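PDB 2A67: isochorismatase family protein from Enterococcus faecalis, which is of unproven function but is probably a hydrolase of the isochorismatase type. Local coordinates for residues Asn4-Leu9 / Gln102-Ala107; Ala45-Val50 / Pro74-Ile79. One frame throughout, in Å; residues are numbered along the deposited sequence.

Interaction 1: residues Asn4-Leu9 / Gln102-Ala107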
# COMPACT_ATOMS: atom_id res chain seq x y z
N ASN D 4 -2.98 6.72 23.92
CA ASN D 4 -3.72 6.11 22.79
C ASN D 4 -2.78 5.77 21.66
O ASN D 4 -3.06 6.03 20.49
CB ASN D 4 -4.87 7.04 22.34
CG ASN D 4 -5.78 7.48 23.52
OD1 ASN D 4 -5.80 8.64 23.91
ND2 ASN D 4 -6.53 6.54 24.06
N ARG D 5 -1.64 5.23 22.01
CA ARG D 5 -0.53 5.05 21.06
C ARG D 5 0.10 3.69 21.28
O ARG D 5 0.35 3.32 22.45
CB ARG D 5 0.55 6.16 21.26
CG ARG D 5 1.70 6.11 20.20
CD ARG D 5 2.55 7.39 20.38
NE ARG D 5 3.93 7.23 19.91
CZ ARG D 5 4.80 8.22 19.72
NH1 ARG D 5 4.42 9.49 19.92
NH2 ARG D 5 6.03 7.94 19.30
N ALA D 6 0.32 2.92 20.18
CA ALA D 6 0.94 1.62 20.23
C ALA D 6 2.13 1.58 19.30
O ALA D 6 2.17 2.28 18.28
CB ALA D 6 -0.05 0.49 19.80
N LEU D 7 3.08 0.74 19.67
CA LEU D 7 4.20 0.38 18.83
C LEU D 7 3.83 -0.96 18.12
O LEU D 7 3.54 -1.97 18.78
CB LEU D 7 5.41 0.15 19.71
CG LEU D 7 6.78 -0.06 19.07
CD1 LEU D 7 7.22 1.18 18.23
CD2 LEU D 7 7.80 -0.34 20.17
N LEU D 8 3.83 -0.93 16.78
CA LEU D 8 3.42 -2.05 16.00
C LEU D 8 4.65 -2.60 15.25
O LEU D 8 5.18 -1.94 14.35
CB LEU D 8 2.29 -1.64 15.04
CG LEU D 8 1.68 -2.78 14.16
CD1 LEU D 8 0.97 -3.79 15.09
CD2 LEU D 8 0.71 -2.15 13.15
N LEU D 9 5.08 -3.82 15.63
CA LEU D 9 6.38 -4.35 15.21
C LEU D 9 6.15 -5.58 14.32
O LEU D 9 5.74 -6.61 14.82
CB LEU D 9 7.25 -4.71 16.43
CG LEU D 9 7.55 -3.54 17.42
CD1 LEU D 9 8.35 -4.05 18.56
CD2 LEU D 9 8.27 -2.41 16.70
N GLN D 102 -5.30 5.02 18.77
CA GLN D 102 -5.57 5.76 17.57
C GLN D 102 -4.26 6.00 16.79
O GLN D 102 -4.30 6.29 15.60
CB GLN D 102 -6.31 7.08 17.96
CG GLN D 102 -6.26 8.26 16.95
CD GLN D 102 -6.89 7.91 15.58
OE1 GLN D 102 -6.54 8.52 14.53
NE2 GLN D 102 -7.84 6.94 15.58
N THR D 103 -3.12 5.81 17.43
CA THR D 103 -1.83 6.20 16.85
C THR D 103 -0.96 5.00 16.85
O THR D 103 -0.86 4.32 17.87
CB THR D 103 -1.15 7.40 17.68
OG1 THR D 103 -2.00 8.52 17.59
CG2 THR D 103 0.09 7.85 17.05
N LEU D 104 -0.32 4.73 15.70
CA LEU D 104 0.50 3.54 15.55
C LEU D 104 1.86 4.00 15.14
O LEU D 104 1.99 4.70 14.14
CB LEU D 104 -0.04 2.67 14.35
CG LEU D 104 -1.44 2.10 14.59
CD1 LEU D 104 -1.95 1.38 13.32
CD2 LEU D 104 -1.37 1.15 15.84
N GLU D 105 2.87 3.58 15.89
CA GLU D 105 4.27 3.74 15.47
C GLU D 105 4.73 2.40 14.89
O GLU D 105 4.83 1.40 15.59
CB GLU D 105 5.20 4.11 16.66
CG GLU D 105 6.65 4.35 16.21
CD GLU D 105 7.56 4.82 17.36
OE1 GLU D 105 7.06 5.37 18.39
OE2 GLU D 105 8.79 4.67 17.18
N ILE D 106 5.09 2.39 13.61
CA ILE D 106 5.30 1.14 12.87
C ILE D 106 6.76 0.86 12.54
O ILE D 106 7.51 1.75 12.13
CB ILE D 106 4.42 1.17 11.58
CG1 ILE D 106 2.94 1.21 11.99
CG2 ILE D 106 4.67 -0.11 10.68
CD1 ILE D 106 1.95 1.71 10.93
N ALA D 107 7.16 -0.40 12.67
CA ALA D 107 8.50 -0.85 12.29
C ALA D 107 8.34 -2.31 11.80
O ALA D 107 7.32 -2.96 12.11
CB ALA D 107 9.46 -0.77 13.51
O HOH W 1 -3.24 9.01 19.70
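R5 to L9 pair with T103 to A107 as neighbouring parallel strands in the middle of the sheet of an isochorismatase-type α/β fold. The ladder is regular. A6 N donates to T103 O, and A6 O accepts from E105 N (2.8 Å). L8 repeats this with E105 O and A107 N. At the entry to the ladder N4 O accepts from both Q102 N and T103 N, and a water also donates to it.

R5 and E105 stand on the same side of the sheet. The R5 chain runs out extended, with CG anti to the backbone N (chi1 -175°). Its NH2 reaches E105 OE1 at 2.9 Å, a salt bridge in the guanidinium plane. OE1 is met from above the carboxylate plane, and the two planes lie 63° apart. L7 CD1 lies alongside the E105 chain, 3.8 Å from CD. The other side is apolar: L8 CD2 lies 4.2 Å from I106 CG1.

E105 is buried but well supplied with partners. Y40 OH also bonds OE1, while R36 and T132 hold OE2. Two arginines this close would be expected to keep the carboxylate ionised.

Interaction 2: residues Ala45-Val50 / Pro74-Ile79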
# COMPACT_ATOMS: atom_id res chain seq x y z
N ALA D 45 2.80 1.84 27.57
CA ALA D 45 2.07 2.00 26.34
C ALA D 45 2.14 0.63 25.60
O ALA D 45 3.15 -0.07 25.71
CB ALA D 45 2.66 3.10 25.46
N PRO D 46 1.06 0.26 24.91
CA PRO D 46 0.98 -1.09 24.30
C PRO D 46 2.04 -1.35 23.20
O PRO D 46 2.29 -0.49 22.36
CB PRO D 46 -0.43 -1.13 23.70
CG PRO D 46 -1.16 0.08 24.14
CD PRO D 46 -0.15 1.09 24.65
N ILE D 47 2.63 -2.55 23.20
CA ILE D 47 3.59 -2.97 22.22
C ILE D 47 2.98 -4.25 21.59
O ILE D 47 2.57 -5.16 22.32
CB ILE D 47 4.98 -3.33 22.80
CG1 ILE D 47 5.58 -2.12 23.59
CG2 ILE D 47 5.87 -3.98 21.64
CD1 ILE D 47 6.73 -2.48 24.51
N ILE D 48 2.86 -4.25 20.28
CA ILE D 48 2.15 -5.32 19.53
C ILE D 48 3.09 -5.90 18.51
O ILE D 48 3.53 -5.19 17.58
CB ILE D 48 0.91 -4.79 18.83
CG1 ILE D 48 -0.01 -4.06 19.81
CG2 ILE D 48 0.11 -5.96 18.10
CD1 ILE D 48 -1.00 -3.06 19.16
N PHE D 49 3.42 -7.19 18.65
CA PHE D 49 4.24 -7.87 17.68
C PHE D 49 3.33 -8.60 16.69
O PHE D 49 2.40 -9.31 17.10
CB PHE D 49 5.12 -8.92 18.36
CG PHE D 49 6.23 -8.35 19.17
CD1 PHE D 49 6.06 -8.15 20.55
CD2 PHE D 49 7.44 -8.03 18.59
CE1 PHE D 49 7.07 -7.65 21.30
CE2 PHE D 49 8.47 -7.51 19.38
CZ PHE D 49 8.27 -7.33 20.72
N VAL D 50 3.60 -8.43 15.40
CA VAL D 50 2.87 -9.20 14.36
C VAL D 50 3.81 -10.30 13.84
O VAL D 50 4.98 -10.06 13.56
CB VAL D 50 2.36 -8.27 13.21
CG1 VAL D 50 1.65 -9.11 12.13
CG2 VAL D 50 1.37 -7.18 13.82
N PRO D 74 5.55 -11.08 28.44
CA PRO D 74 4.25 -11.77 28.30
C PRO D 74 3.08 -10.80 28.29
O PRO D 74 1.94 -11.15 27.94
CB PRO D 74 4.19 -12.68 29.55
CG PRO D 74 5.16 -12.09 30.50
CD PRO D 74 6.24 -11.44 29.69
N THR D 75 3.43 -9.58 28.62
CA THR D 75 2.61 -8.39 28.71
C THR D 75 2.29 -7.74 27.36
O THR D 75 1.22 -7.14 27.16
CB THR D 75 3.42 -7.46 29.61
OG1 THR D 75 2.89 -7.58 30.92
CG2 THR D 75 3.52 -5.98 29.13
N ASP D 76 3.24 -7.86 26.43
CA ASP D 76 3.02 -7.48 25.04
C ASP D 76 1.84 -8.22 24.39
O ASP D 76 1.31 -9.19 24.95
CB ASP D 76 4.32 -7.71 24.28
CG ASP D 76 5.50 -6.99 24.91
OD1 ASP D 76 5.29 -6.00 25.64
OD2 ASP D 76 6.65 -7.37 24.65
N PHE D 77 1.41 -7.71 23.25
CA PHE D 77 0.29 -8.27 22.49
C PHE D 77 0.90 -8.91 21.26
O PHE D 77 1.99 -8.51 20.83
CB PHE D 77 -0.71 -7.18 22.08
CG PHE D 77 -1.39 -6.51 23.27
CD1 PHE D 77 -2.34 -7.20 24.05
CD2 PHE D 77 -1.06 -5.21 23.63
CE1 PHE D 77 -2.97 -6.58 25.17
CE2 PHE D 77 -1.68 -4.57 24.76
CZ PHE D 77 -2.63 -5.28 25.53
N PHE D 78 0.23 -9.94 20.75
CA PHE D 78 0.76 -10.71 19.62
C PHE D 78 -0.39 -10.94 18.66
O PHE D 78 -1.50 -11.36 19.07
CB PHE D 78 1.34 -12.06 20.12
CG PHE D 78 2.52 -11.88 21.04
CD1 PHE D 78 3.78 -11.75 20.52
CD2 PHE D 78 2.34 -11.77 22.43
CE1 PHE D 78 4.88 -11.57 21.38
CE2 PHE D 78 3.43 -11.57 23.29
CZ PHE D 78 4.69 -11.46 22.76
N ILE D 79 -0.13 -10.63 17.39
CA ILE D 79 -1.12 -10.84 16.35
C ILE D 79 -0.59 -11.89 15.37
O ILE D 79 0.53 -11.74 14.91
CB ILE D 79 -1.37 -9.53 15.59
CG1 ILE D 79 -1.92 -8.46 16.58
CG2 ILE D 79 -2.35 -9.70 14.42
CD1 ILE D 79 -3.36 -8.71 16.93
O HOH W 2 2.10 -4.10 25.93
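I48 packs against F77 and I79 where two parallel strands meet at one side of the α/β sheet; 77-81 is the outermost strand of the chain. Three backbone bonds join the pair. F77 N donates to I47 O at 3.0 Å. F49 N donates to F77 O, and I79 N to F49 O at 2.9 Å.

Side chains meet on both faces. On one face are I48, F77, V50 and I79. I48 uses both branches here: CG1 packs against F77 CB, and CG2 meets I79 CG1 at 3.6 Å. With CG1 beside the backbone N (chi1 -54°), CG2 is left to reach toward I79. V50 CG2 rests on I79 CB. P46 CB comes to the edge of the F77 ring, 3.8 Å from CE2.

On the other face F49 and F78 lie side by side and point the same way. Their ring planes are 14° apart, but the rings are slid so far that they barely overlap, with centroids 5.6 Å apart. The nearest approach of the two rings is F49 CD1 to F78 CE1 at 3.7 Å; F49 CB also touches F78 CD1.

Further out, helix 92-98 lies against the first face: L95 touches I48, F77 and I79. Helix 26-42 lies on the other side, where I37 and Y40 touch I47. R41 of that helix forms a salt bridge with D76 OD1, and Q73 N bonds D76 OD2. These two partners hold the D76 carboxylate beside I47 and F49. The carboxylate is turned 46° from the F49 ring plane and approaches the ring at its edge, with D76 OD2 3.4 Å from F49 CE1.

Overall arrangement
Interactions 1 and 2 belong to one parallel sheet, and their centres are about 10 Å apart. The four strands lie in the order 77-81, 47-52, 5-10, 103-109. The seam between the two interactions is bonded too: I48 N lies 2.8 Å from L7 O, and I48 O lies 2.8 Å from L9 N, both probable hydrogen bonds. L9 CD1 packs on F49 CE2 at 3.6 Å. Along the chain, both segments of interaction 2 fall between those of interaction 1. Helix 26-42 lies over both, its I37 also reaching L7. In this family the catalytic groups probably sit at the C-terminal ends of such strands. D11, backbone-bonded to V50, is placed where the catalytic aspartate is expected.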